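Local structure of DegQ (Legionella fallonii, 3PV2) at residues B[30-35]-B[80-85]; B[36-41]-B[101-106]; B[255-260]-B[324-329]; B[260-265]-B[287-292]; B[364-369]-B[433-438]. The protein probably degrades misfolded proteins as an HtrA-family serine protease with chaperone character, building large self-compartmentalizing twelve-subunit assemblies from its protease and PDZ domains. All coordinates share one frame; numbering follows the deposited sequence.

Contact 1 (B[30-35]-B[80-85]); sequences PAIVNV and SGVIID
Val33 and Gly81 form the hydrogen-bonded pair in the middle of this antiparallel contact, which joins strands 32-40 and 74-85, neighbours in the first six-stranded barrel of the trypsin-like fold. The backbone ladder is the tight part. Val33 N donates to Gly81 O in an almost straight bond of 2.9 Å, and the return bond from Gly81 N to Val33 O is as long but bent to 133°. One rung on, Ile83 N reaches Ala31 O at 2.8 Å, carrying the ladder into the 3-10 turn that precedes strand 32-40. Because Gly81 has no side chain, two valine methyls can close over the backbone: Val33 CG2 lies 3.5 Å from Gly81 O, and Val35 CG2 lies 3.8 Å from Ser80 O. The packing of Ile32 beside Val82 is looser, with 4.2 Å between Ile32 CD1 and Val82 CG1, and this face is completed by Ala208, Leu216 and Ile219 of the second barrel. Ser80, on the same face, anchors its OG to Gly203 O and Asn159 N. Gly203 and Ser205, a backbone partner of Ser80, lie in the Gly-Asn-Ser-Gly-Gly sequence that carries the nucleophile in proteases of this family, so the contact probably underlies the active-site cleft. Toward the partly exposed end, Pro30 meets Ile83 CD1 through its carbonyl O alone, and beyond Ile83 the strand turns through a classic beta bulge. Val33 CG1, anti to the carbonyl carbon (chi1 -55°), meets Ile83 CD1 at 3.9 Å, the two side chains crossing at about a right angle.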
# COMPACT_ATOMS: atom_id res chain seq x y z
N PRO B 30 48.17 1.22 -30.35
CA PRO B 30 48.29 2.69 -30.31
C PRO B 30 47.21 3.47 -31.10
O PRO B 30 47.12 4.68 -30.96
CB PRO B 30 49.67 2.96 -30.88
CG PRO B 30 50.42 1.63 -30.78
CD PRO B 30 49.40 0.55 -30.80
N ALA B 31 46.38 2.78 -31.88
CA ALA B 31 45.38 3.47 -32.68
C ALA B 31 44.11 3.69 -31.87
O ALA B 31 43.26 4.48 -32.27
CB ALA B 31 45.10 2.70 -33.94
N ILE B 32 43.97 2.97 -30.76
CA ILE B 32 42.73 2.92 -29.99
C ILE B 32 42.85 3.88 -28.81
O ILE B 32 43.79 3.78 -28.02
CB ILE B 32 42.53 1.59 -29.38
CG1 ILE B 32 42.72 0.47 -30.43
CG2 ILE B 32 41.08 1.46 -28.76
CD1 ILE B 32 41.92 0.63 -31.69
N VAL B 33 41.92 4.82 -28.69
CA VAL B 33 42.04 5.90 -27.73
C VAL B 33 40.85 5.85 -26.81
O VAL B 33 39.80 5.25 -27.13
CB VAL B 33 41.97 7.23 -28.37
CG1 VAL B 33 43.02 7.39 -29.51
CG2 VAL B 33 40.55 7.49 -28.86
N ASN B 34 41.01 6.52 -25.69
CA ASN B 34 39.89 6.74 -24.77
C ASN B 34 39.33 8.12 -25.11
O ASN B 34 40.05 9.02 -25.42
CB ASN B 34 40.41 6.67 -23.34
CG ASN B 34 39.34 6.95 -22.31
OD1 ASN B 34 38.63 6.05 -21.83
ND2 ASN B 34 39.20 8.22 -21.97
N VAL B 35 38.01 8.23 -25.09
CA VAL B 35 37.29 9.45 -25.35
C VAL B 35 36.45 9.72 -24.13
O VAL B 35 35.57 8.90 -23.80
CB VAL B 35 36.28 9.28 -26.51
CG1 VAL B 35 35.46 10.52 -26.66
CG2 VAL B 35 36.98 9.00 -27.80
N SER B 80 35.36 4.76 -26.36
CA SER B 80 36.59 4.60 -27.04
C SER B 80 36.52 5.20 -28.42
O SER B 80 35.48 5.70 -28.89
CB SER B 80 36.91 3.15 -27.16
OG SER B 80 36.98 2.51 -25.88
N GLY B 81 37.64 5.18 -29.11
CA GLY B 81 37.65 5.82 -30.44
C GLY B 81 38.85 5.21 -31.14
O GLY B 81 39.68 4.58 -30.50
N VAL B 82 38.94 5.43 -32.44
CA VAL B 82 39.98 4.79 -33.26
C VAL B 82 40.58 5.82 -34.17
O VAL B 82 39.84 6.54 -34.85
CB VAL B 82 39.39 3.78 -34.16
CG1 VAL B 82 40.56 3.01 -34.84
CG2 VAL B 82 38.49 2.82 -33.40
N ILE B 83 41.91 5.88 -34.23
CA ILE B 83 42.57 6.85 -35.08
C ILE B 83 42.58 6.27 -36.45
O ILE B 83 43.20 5.23 -36.67
CB ILE B 83 44.05 7.14 -34.65
CG1 ILE B 83 44.07 7.92 -33.33
CG2 ILE B 83 44.76 8.02 -35.70
CD1 ILE B 83 45.38 7.77 -32.55
N ILE B 84 41.88 6.90 -37.38
CA ILE B 84 41.82 6.40 -38.75
C ILE B 84 42.68 7.25 -39.71
O ILE B 84 42.95 6.79 -40.83
CB ILE B 84 40.40 6.28 -39.30
CG1 ILE B 84 39.73 7.65 -39.39
CG2 ILE B 84 39.56 5.25 -38.49
CD1 ILE B 84 38.52 7.61 -40.25
N ASP B 85 43.08 8.45 -39.30
CA ASP B 85 44.11 9.20 -40.05
C ASP B 85 45.14 9.82 -39.09
O ASP B 85 44.86 10.83 -38.46
CB ASP B 85 43.49 10.28 -40.92
CG ASP B 85 44.51 11.01 -41.77
OD1 ASP B 85 45.74 10.92 -41.50
OD2 ASP B 85 44.07 11.71 -42.70

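Contact 2 (B[36-41]-B[101-106]); sequences AVQGYL and ASLITV
Gln38 and Leu103 slant across each other on one face of the sheet, with Gln38 CB 4.0 Å from Leu103 CB. In the glutamine, a bend at the second torsion (chi2 57°) turns the amide along its own strand toward the Ala36 end, and Gln38 OE1 comes to 3.9 Å from Leu103 CD2. Glu395 of a second subunit packs on both residues, and Arg401 of that subunit on Thr105, so this face of the sheet belongs to an interface of the assembly. On the other face Val37 and Ile104 lie side by side, pointing the same way. Val37 holds CG1 anti to its own nitrogen (chi1 180°), which directs this methyl at Ala101 CB, a tight approach of 3.3 Å, and leaves CG2 to meet Ile104 CG2 at 4.1 Å. Strand 101-107, the last in order across the first trypsin-like barrel, thereby pairs with strand 32-40, the first, and the barrel is closed. Its ladder includes reciprocal bonds between Ala36 and Thr105. At the other end the regular pairing is interrupted by a classic beta bulge, in which Ser102 and Leu103 both face Gln38. Gln38 O accepts two backbone bonds there, from Ser102 N at 2.9 Å and from Leu103 N at 3.2 Å. At the solvent-exposed end, Ser102 OG lies at the edge of the Tyr40 ring, near its plane and 4.2 Å from Tyr40 CD1. A water that accepts from Tyr40 N also hydrogen-bonds to Ser102 OG, bridging the two beyond the bulge.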
# COMPACT_ATOMS: atom_id res chain seq x y z
N ALA B 36 36.71 10.85 -23.47
CA ALA B 36 36.02 11.28 -22.26
C ALA B 36 35.27 12.56 -22.58
O ALA B 36 35.88 13.48 -23.12
CB ALA B 36 37.08 11.53 -21.11
N VAL B 37 34.00 12.60 -22.22
CA VAL B 37 33.11 13.76 -22.47
C VAL B 37 32.50 14.24 -21.17
O VAL B 37 32.17 13.42 -20.30
CB VAL B 37 31.93 13.37 -23.42
CG1 VAL B 37 31.00 14.57 -23.69
CG2 VAL B 37 32.48 12.82 -24.72
N GLN B 38 32.37 15.55 -21.07
CA GLN B 38 31.72 16.26 -19.97
C GLN B 38 30.63 17.08 -20.62
O GLN B 38 30.86 17.69 -21.66
CB GLN B 38 32.69 17.28 -19.32
CG GLN B 38 33.72 16.72 -18.33
CD GLN B 38 34.63 15.62 -18.94
OE1 GLN B 38 35.27 15.81 -19.99
NE2 GLN B 38 34.70 14.47 -18.26
N GLY B 39 29.46 17.18 -20.02
CA GLY B 39 28.47 18.03 -20.62
C GLY B 39 27.27 18.31 -19.78
O GLY B 39 27.22 17.90 -18.63
N TYR B 40 26.33 19.04 -20.37
CA TYR B 40 25.00 19.24 -19.80
C TYR B 40 23.96 18.74 -20.80
O TYR B 40 24.07 18.96 -22.01
CB TYR B 40 24.74 20.70 -19.46
CG TYR B 40 25.63 21.25 -18.36
CD1 TYR B 40 27.00 21.41 -18.56
CD2 TYR B 40 25.11 21.61 -17.11
CE1 TYR B 40 27.83 21.89 -17.57
CE2 TYR B 40 25.95 22.11 -16.11
CZ TYR B 40 27.31 22.24 -16.35
OH TYR B 40 28.16 22.73 -15.39
N LEU B 41 22.95 18.05 -20.27
CA LEU B 41 21.82 17.56 -21.07
C LEU B 41 20.57 18.44 -20.87
O LEU B 41 20.40 19.05 -19.80
CB LEU B 41 21.53 16.08 -20.77
CG LEU B 41 21.47 15.55 -19.33
CD1 LEU B 41 20.07 15.68 -18.75
CD2 LEU B 41 21.94 14.09 -19.29
N ALA B 101 28.14 17.15 -25.84
CA ALA B 101 29.40 17.39 -25.20
C ALA B 101 29.57 18.89 -25.04
O ALA B 101 29.24 19.61 -25.95
CB ALA B 101 30.53 16.82 -26.01
N SER B 102 30.06 19.33 -23.90
CA SER B 102 30.69 20.65 -23.78
C SER B 102 32.20 20.53 -24.00
O SER B 102 32.84 21.41 -24.57
CB SER B 102 30.42 21.24 -22.40
OG SER B 102 29.02 21.32 -22.19
N LEU B 103 32.72 19.40 -23.59
CA LEU B 103 34.12 19.10 -23.62
C LEU B 103 34.40 17.62 -24.01
O LEU B 103 33.71 16.72 -23.56
CB LEU B 103 34.59 19.36 -22.20
CG LEU B 103 35.89 20.04 -21.95
CD1 LEU B 103 35.67 21.04 -20.79
CD2 LEU B 103 36.90 18.95 -21.61
N ILE B 104 35.43 17.42 -24.82
CA ILE B 104 35.88 16.12 -25.22
C ILE B 104 37.38 16.01 -25.19
O ILE B 104 38.09 16.70 -25.94
CB ILE B 104 35.47 15.78 -26.66
CG1 ILE B 104 34.02 16.21 -26.95
CG2 ILE B 104 35.64 14.29 -26.90
CD1 ILE B 104 33.65 16.14 -28.40
N THR B 105 37.85 15.06 -24.40
CA THR B 105 39.26 14.87 -24.16
C THR B 105 39.65 13.45 -24.59
O THR B 105 39.04 12.44 -24.17
CB THR B 105 39.60 15.17 -22.69
OG1 THR B 105 39.05 16.44 -22.34
CG2 THR B 105 41.06 15.23 -22.46
N VAL B 106 40.67 13.39 -25.43
CA VAL B 106 41.15 12.12 -25.94
C VAL B 106 42.42 11.73 -25.22
O VAL B 106 43.31 12.55 -25.10
CB VAL B 106 41.34 12.23 -27.46
CG1 VAL B 106 42.19 11.12 -27.98
CG2 VAL B 106 39.94 12.25 -28.14
O HOH W 1 26.90 20.22 -23.04

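Contact 3 (B[255-260]-B[324-329]); sequences IHRGLM and ISLLRV
The His256 ring meets Val329 at its edge, where CG2 of the valine lies near the ring plane, 3.6 Å from His256 CD2; NE2 of the same ring is hydrogen-bonded to Asp352. The guanidinium of Arg257 carries Ile255 CG2 over one face, 3.7 Å above the plane, and Leu326 CD2 approaches it obliquely, 4.1 Å from Arg257 NH2. That methyl also packs on Ile255 CG2. His256 CB lies oblique to the guanidinium of Arg328, 3.7 Å from Arg328 NH2, and the charge of this arginine is in a cation-pi contact with Phe252. Segment 255-260 leads from helix 239-252 into the first PDZ domain, and here it lies against the end of helix 318-325. Arg257 ties this junction to the protease domain by salt bridges to Glu124 and Asp122. The Gly-Leu-Met-Gly sequence beginning at Gly258 probably corresponds to the carboxylate-binding loop of PDZ domains. No direct hydrogen bond crosses the contact; instead a water accepts from Gly258 N at 2.9 Å and lies among the carbonyls of Ile324 and Leu327. Deeper in, Met260 and Ile324 cross at about a right angle, CB of the methionine 4.0 Å from CG2 of the isoleucine.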
# COMPACT_ATOMS: atom_id res chain seq x y z
N ILE B 255 26.13 14.76 -42.87
CA ILE B 255 25.60 14.03 -43.98
C ILE B 255 24.26 14.71 -44.31
O ILE B 255 23.39 14.79 -43.46
CB ILE B 255 25.28 12.52 -43.64
CG1 ILE B 255 26.50 11.80 -43.04
CG2 ILE B 255 24.71 11.79 -44.86
CD1 ILE B 255 27.74 12.03 -43.78
N HIS B 256 24.10 15.21 -45.53
CA HIS B 256 22.80 15.72 -45.94
C HIS B 256 22.18 14.71 -46.89
O HIS B 256 22.48 14.69 -48.07
CB HIS B 256 22.92 17.08 -46.59
CG HIS B 256 21.60 17.70 -46.91
ND1 HIS B 256 21.00 18.65 -46.11
CD2 HIS B 256 20.73 17.46 -47.92
CE1 HIS B 256 19.83 18.99 -46.62
NE2 HIS B 256 19.64 18.28 -47.72
N ARG B 257 21.32 13.85 -46.35
CA ARG B 257 20.68 12.81 -47.12
C ARG B 257 19.62 13.34 -48.08
O ARG B 257 18.83 14.23 -47.72
CB ARG B 257 20.01 11.82 -46.19
CG ARG B 257 20.96 10.94 -45.49
CD ARG B 257 20.29 10.14 -44.44
NE ARG B 257 21.24 9.22 -43.86
CZ ARG B 257 22.12 9.51 -42.90
NH1 ARG B 257 22.17 10.72 -42.37
NH2 ARG B 257 22.96 8.57 -42.48
N GLY B 258 19.63 12.81 -49.30
CA GLY B 258 18.69 13.22 -50.31
C GLY B 258 17.77 12.06 -50.64
O GLY B 258 17.76 11.03 -49.97
N LEU B 259 17.07 12.22 -51.74
CA LEU B 259 16.00 11.35 -52.09
C LEU B 259 16.29 10.68 -53.42
O LEU B 259 16.75 11.31 -54.37
CB LEU B 259 14.75 12.17 -52.24
CG LEU B 259 13.55 11.36 -52.69
CD1 LEU B 259 13.45 10.17 -51.73
CD2 LEU B 259 12.29 12.19 -52.72
N MET B 260 15.96 9.40 -53.48
CA MET B 260 15.92 8.66 -54.74
C MET B 260 14.53 8.08 -55.05
O MET B 260 14.11 8.10 -56.19
CB MET B 260 16.97 7.60 -54.72
CG MET B 260 16.97 6.75 -55.97
SD MET B 260 17.63 7.69 -57.32
CE MET B 260 19.30 8.00 -56.66
N ILE B 324 23.41 4.69 -51.64
CA ILE B 324 22.67 5.86 -52.13
C ILE B 324 22.47 6.94 -51.07
O ILE B 324 22.62 8.13 -51.34
CB ILE B 324 21.26 5.48 -52.64
CG1 ILE B 324 21.33 4.86 -54.03
CG2 ILE B 324 20.37 6.69 -52.73
CD1 ILE B 324 19.97 4.30 -54.47
N SER B 325 22.13 6.48 -49.87
CA SER B 325 21.89 7.33 -48.72
C SER B 325 22.88 8.43 -48.56
O SER B 325 22.53 9.49 -48.08
CB SER B 325 21.93 6.52 -47.42
OG SER B 325 23.28 6.38 -47.01
N LEU B 326 24.12 8.20 -48.95
CA LEU B 326 25.16 9.17 -48.67
C LEU B 326 25.64 9.88 -49.93
O LEU B 326 26.67 10.60 -49.90
CB LEU B 326 26.36 8.48 -48.00
CG LEU B 326 26.15 7.43 -46.89
CD1 LEU B 326 27.49 6.82 -46.62
CD2 LEU B 326 25.53 7.96 -45.60
N LEU B 327 24.95 9.70 -51.04
CA LEU B 327 25.24 10.55 -52.20
C LEU B 327 24.68 11.93 -51.90
O LEU B 327 23.74 12.11 -51.13
CB LEU B 327 24.62 10.00 -53.49
CG LEU B 327 25.28 8.79 -54.17
CD1 LEU B 327 26.27 8.08 -53.27
CD2 LEU B 327 24.21 7.89 -54.68
N ARG B 328 25.26 12.90 -52.57
CA ARG B 328 24.91 14.28 -52.34
C ARG B 328 23.74 14.73 -53.21
O ARG B 328 23.71 14.45 -54.41
CB ARG B 328 26.13 15.16 -52.64
CG ARG B 328 27.16 15.15 -51.50
CD ARG B 328 27.15 16.51 -50.86
NE ARG B 328 27.01 16.45 -49.42
CZ ARG B 328 26.65 17.50 -48.70
NH1 ARG B 328 26.42 18.66 -49.29
NH2 ARG B 328 26.53 17.38 -47.39
N VAL B 329 22.84 15.49 -52.60
CA VAL B 329 21.79 16.14 -53.36
C VAL B 329 22.49 16.76 -54.54
O VAL B 329 23.55 17.29 -54.40
CB VAL B 329 21.06 17.23 -52.52
CG1 VAL B 329 20.18 18.16 -53.44
CG2 VAL B 329 20.22 16.58 -51.38
O HOH W 2 21.70 11.08 -50.37

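Contact 4 (B[260-265]-B[287-292])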
# COMPACT_ATOMS: atom_id res chain seq x y z
N MET B 260 15.96 9.40 -53.48
CA MET B 260 15.92 8.66 -54.74
C MET B 260 14.53 8.08 -55.05
O MET B 260 14.11 8.10 -56.19
CB MET B 260 16.97 7.60 -54.72
CG MET B 260 16.97 6.75 -55.97
SD MET B 260 17.63 7.69 -57.32
CE MET B 260 19.30 8.00 -56.66
N GLY B 261 13.78 7.63 -54.07
CA GLY B 261 12.36 7.25 -54.30
C GLY B 261 12.08 5.78 -54.72
O GLY B 261 11.08 5.50 -55.39
N ILE B 262 12.92 4.86 -54.27
CA ILE B 262 12.68 3.41 -54.51
C ILE B 262 12.91 2.50 -53.31
O ILE B 262 13.93 2.63 -52.63
CB ILE B 262 13.65 2.88 -55.50
CG1 ILE B 262 15.05 2.93 -54.88
CG2 ILE B 262 13.59 3.72 -56.76
CD1 ILE B 262 15.99 1.97 -55.47
N PHE B 263 12.02 1.53 -53.13
CA PHE B 263 12.21 0.56 -52.12
C PHE B 263 12.82 -0.67 -52.74
O PHE B 263 12.44 -1.07 -53.86
CB PHE B 263 10.84 0.20 -51.56
CG PHE B 263 10.27 1.19 -50.57
CD1 PHE B 263 10.07 2.54 -50.92
CD2 PHE B 263 9.80 0.73 -49.31
CE1 PHE B 263 9.47 3.44 -50.00
CE2 PHE B 263 9.20 1.62 -48.38
CZ PHE B 263 9.03 2.97 -48.73
N VAL B 264 13.73 -1.33 -52.02
CA VAL B 264 14.28 -2.56 -52.47
C VAL B 264 13.99 -3.66 -51.42
O VAL B 264 13.59 -3.37 -50.31
CB VAL B 264 15.73 -2.45 -52.77
CG1 VAL B 264 15.95 -1.57 -54.02
CG2 VAL B 264 16.50 -1.98 -51.53
N GLN B 265 14.09 -4.91 -51.83
CA GLN B 265 14.01 -6.01 -50.93
C GLN B 265 15.09 -7.00 -51.36
O GLN B 265 15.58 -6.94 -52.48
CB GLN B 265 12.66 -6.67 -50.98
CG GLN B 265 12.37 -7.57 -52.13
CD GLN B 265 10.89 -8.00 -52.15
OE1 GLN B 265 10.12 -7.27 -52.70
NE2 GLN B 265 10.49 -9.14 -51.52
N SER B 287 11.05 -3.17 -55.32
CA SER B 287 9.60 -3.49 -55.07
C SER B 287 8.63 -2.37 -55.30
O SER B 287 7.43 -2.59 -55.33
CB SER B 287 9.42 -3.94 -53.62
OG SER B 287 10.04 -3.06 -52.69
N GLN B 288 9.14 -1.16 -55.41
CA GLN B 288 8.30 -0.02 -55.74
C GLN B 288 9.13 1.14 -56.19
O GLN B 288 10.18 1.29 -55.71
CB GLN B 288 7.46 0.36 -54.53
CG GLN B 288 7.44 1.74 -54.02
CD GLN B 288 6.57 1.94 -52.74
OE1 GLN B 288 6.57 3.04 -52.19
NE2 GLN B 288 5.80 0.94 -52.31
N VAL B 289 8.60 1.92 -57.11
CA VAL B 289 9.16 3.19 -57.57
C VAL B 289 8.08 4.29 -57.43
O VAL B 289 7.02 4.17 -58.03
CB VAL B 289 9.51 3.03 -59.07
CG1 VAL B 289 10.17 4.32 -59.62
CG2 VAL B 289 10.46 1.83 -59.29
N ASN B 290 8.30 5.37 -56.67
CA ASN B 290 7.16 6.23 -56.35
C ASN B 290 7.01 7.18 -57.50
O ASN B 290 7.99 7.61 -58.07
CB ASN B 290 7.36 7.07 -55.09
CG ASN B 290 7.48 6.25 -53.79
OD1 ASN B 290 8.18 6.70 -52.87
ND2 ASN B 290 6.80 5.12 -53.69
N PRO B 291 5.80 7.55 -57.83
CA PRO B 291 5.56 8.55 -58.84
C PRO B 291 6.26 9.86 -58.56
O PRO B 291 6.41 10.25 -57.40
CB PRO B 291 4.02 8.71 -58.86
CG PRO B 291 3.55 8.12 -57.57
CD PRO B 291 4.54 7.02 -57.28
N ASN B 292 6.81 10.42 -59.63
CA ASN B 292 7.46 11.70 -59.63
C ASN B 292 8.74 11.74 -58.82
O ASN B 292 9.17 12.84 -58.44
CB ASN B 292 6.53 12.79 -59.09
CG ASN B 292 5.18 12.86 -59.86
OD1 ASN B 292 5.16 13.15 -61.05
ND2 ASN B 292 4.07 12.57 -59.17
O HOH W 3 10.82 -2.48 -49.77
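Phe263 CG stands anti to the carbonyl carbon (chi1 -79°), and Gln288, with an unstaggered first torsion of 128° but an extended chain beyond, lays its amide over the phenylalanine ring. The two side chains run side by side on one face of the sheet. Gln288 CD sits 4.0 Å above the plane of the Phe263 ring, offset toward the rim, and the two planes are 33° apart. Asn290 ND2 donates to Gln288 OE1 at 2.6 Å, nearly in the plane of the asparagine amide, which probably limits the rotation of the Gln288 amide. The underlying ladder pairs strands 262-266 and 284-289 of the first PDZ domain: Phe263 N to Gln288 O at 3.2 Å, Ser287 N to Phe263 O at 2.9 Å, and Asn290 N to Gly261 O at 3.1 Å. Ile262 and Val289 occupy the opposite face, where Ile262 reaches Ala295 and Ile306. Ser287 OG, 3.5 Å from Phe263 CB, shares a water with Val264 O. A third subunit packs against the face carrying Phe263 and Gln288, touching them with its Gly444 and Pro443. The strands are thus paired mainly by backbone bonds, while Gln265 OE1 bonds to Tyr447 N of the third subunit and Gln288 NE2 makes a weak bond to its Ser445 OG, consistent with a role in holding the oligomer together.

Contact 5 (B[364-369]-B[433-438])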
# COMPACT_ATOMS: atom_id res chain seq x y z
N ASN B 364 -0.10 19.62 -56.85
CA ASN B 364 -1.41 19.08 -56.41
C ASN B 364 -1.84 19.87 -55.17
O ASN B 364 -1.86 19.37 -54.05
CB ASN B 364 -1.25 17.60 -56.17
CG ASN B 364 -2.59 16.89 -55.95
OD1 ASN B 364 -3.67 17.50 -56.11
ND2 ASN B 364 -2.53 15.61 -55.58
N PRO B 365 -2.06 21.18 -55.34
CA PRO B 365 -2.04 22.03 -54.14
C PRO B 365 -3.24 21.80 -53.22
O PRO B 365 -3.14 22.04 -52.00
CB PRO B 365 -2.04 23.42 -54.67
CG PRO B 365 -2.63 23.33 -56.07
CD PRO B 365 -2.52 21.88 -56.54
N PHE B 366 -4.32 21.26 -53.72
CA PHE B 366 -5.41 21.06 -52.78
C PHE B 366 -5.51 19.69 -52.25
O PHE B 366 -6.00 19.53 -51.10
CB PHE B 366 -6.69 21.46 -53.45
CG PHE B 366 -6.65 22.85 -54.04
CD1 PHE B 366 -7.00 23.04 -55.35
CD2 PHE B 366 -6.20 23.91 -53.30
CE1 PHE B 366 -6.96 24.27 -55.93
CE2 PHE B 366 -6.13 25.21 -53.88
CZ PHE B 366 -6.53 25.39 -55.21
N LEU B 367 -5.25 18.70 -53.08
CA LEU B 367 -5.54 17.28 -52.71
C LEU B 367 -4.28 16.55 -52.27
O LEU B 367 -4.35 15.34 -51.93
CB LEU B 367 -6.09 16.56 -53.95
CG LEU B 367 -7.43 17.20 -54.49
CD1 LEU B 367 -8.00 16.30 -55.62
CD2 LEU B 367 -8.49 17.45 -53.36
N TYR B 368 -3.13 17.25 -52.31
CA TYR B 368 -1.88 16.68 -51.79
C TYR B 368 -2.07 16.04 -50.40
O TYR B 368 -2.58 16.65 -49.49
CB TYR B 368 -0.75 17.75 -51.73
CG TYR B 368 0.44 17.24 -50.94
CD1 TYR B 368 1.42 16.45 -51.55
CD2 TYR B 368 0.55 17.51 -49.57
CE1 TYR B 368 2.50 15.93 -50.82
CE2 TYR B 368 1.61 16.96 -48.81
CZ TYR B 368 2.59 16.18 -49.45
OH TYR B 368 3.65 15.67 -48.69
N GLY B 369 -1.60 14.79 -50.24
CA GLY B 369 -1.58 14.13 -48.93
C GLY B 369 -2.89 13.49 -48.56
O GLY B 369 -3.01 12.98 -47.43
N LYS B 433 -6.41 29.60 -56.59
CA LYS B 433 -6.30 30.18 -55.26
C LYS B 433 -6.88 29.26 -54.14
O LYS B 433 -6.33 29.15 -53.08
CB LYS B 433 -7.03 31.49 -55.21
CG LYS B 433 -7.15 32.07 -53.80
CD LYS B 433 -7.47 33.62 -53.78
CE LYS B 433 -6.48 34.42 -52.88
NZ LYS B 433 -5.07 34.43 -53.43
N GLU B 434 -7.99 28.62 -54.38
CA GLU B 434 -8.64 27.91 -53.30
C GLU B 434 -9.58 26.90 -53.84
O GLU B 434 -9.96 26.96 -55.04
CB GLU B 434 -9.42 28.90 -52.52
CG GLU B 434 -10.43 29.47 -53.46
CD GLU B 434 -10.95 30.84 -53.03
OE1 GLU B 434 -10.34 31.51 -52.16
OE2 GLU B 434 -11.96 31.20 -53.61
N LEU B 435 -9.91 25.94 -53.00
CA LEU B 435 -10.91 24.97 -53.31
C LEU B 435 -11.90 24.95 -52.17
O LEU B 435 -11.57 24.68 -51.03
CB LEU B 435 -10.28 23.58 -53.48
CG LEU B 435 -11.23 22.38 -53.66
CD1 LEU B 435 -12.04 22.43 -54.93
CD2 LEU B 435 -10.51 20.99 -53.66
N LEU B 436 -13.17 25.17 -52.53
CA LEU B 436 -14.24 25.12 -51.57
C LEU B 436 -14.81 23.72 -51.53
O LEU B 436 -15.24 23.20 -52.55
CB LEU B 436 -15.33 26.11 -51.97
CG LEU B 436 -16.55 26.07 -51.05
CD1 LEU B 436 -16.15 26.73 -49.78
CD2 LEU B 436 -17.76 26.78 -51.76
N VAL B 437 -14.72 23.05 -50.38
CA VAL B 437 -15.26 21.66 -50.27
C VAL B 437 -16.38 21.64 -49.23
O VAL B 437 -16.39 22.42 -48.25
CB VAL B 437 -14.22 20.64 -49.91
CG1 VAL B 437 -13.04 20.79 -50.83
CG2 VAL B 437 -13.69 20.93 -48.55
N GLN B 438 -17.44 20.95 -49.56
CA GLN B 438 -18.46 20.68 -48.59
C GLN B 438 -18.26 19.26 -48.09
O GLN B 438 -18.27 18.31 -48.87
CB GLN B 438 -19.85 20.76 -49.24
CG GLN B 438 -20.96 20.55 -48.27
CD GLN B 438 -22.33 20.64 -48.92
OE1 GLN B 438 -22.41 20.59 -50.15
NE2 GLN B 438 -23.41 20.63 -48.11
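The first side-chain bond of Phe366 is directed toward segment 433-438, and Leu435 lies on one face of its ring. Leu435 CB stands 3.9 Å from the ring centroid of Phe366, 18° off the normal, in a CH-pi contact whose nearest ring atom is CG. The opposite face is taken by Pro365 of the same segment, whose CG lies over the ring centre, so that the ring is sandwiched between the proline and the leucine. Its far end meets backbone: Lys433 O lies near the ring plane at the edge, 4.0 Å from Phe366 CE2, and Glu434 N approaches Phe366 CZ obliquely at 3.6 Å. No hydrogen bond spans the two segments. Within 364-369 the chain is coiled tightly, Tyr368 N bonding back to Asn364 O. This segment precedes the first strand of the second PDZ domain, where the carboxylate-binding loop of the PDZ fold would be expected, and it lies against the start of strand 435-441, a core strand of the same sheet. Leu435 sends CG anti to its backbone nitrogen (chi1 174°), which carries the isobutyl group past the ring and onto the aliphatic part of the loop: CD2 is 3.9 Å from Phe366 CB and 4.1 Å from Leu367 CD2. The two leucines cross at about a right angle. Leu367 continues onto Leu424, Gln425 and Ala428 of helix 421-428, and Leu435 also touches Ala428. Turned away from the loop, Glu434 and Leu436 pack on Ala274 and Leu271 of a fourth subunit.

How the contacts relate
Contacts 1 and 2 belong to one barrel and share strand 32-40; they touch through Val35 CG1 and Ile104 CG2, 3.8 Å apart, although their centres are 16 Å apart. Contact 1 lies nearer the presumed catalytic serine segment, whereas contact 2 lies at a subunit interface. Contact 3, its centre 28 Å from that of contact 1, links protease and first PDZ domain. Through Met260 it runs directly into contact 4, with 15 Å between centres. Contact 5 lies in the second PDZ domain, about 8 Å from contact 4 at the nearest atoms. Across subunits contacts 4 and 5 are joined more directly: Ser287 O accepts from Gln438 NE2 of another chain.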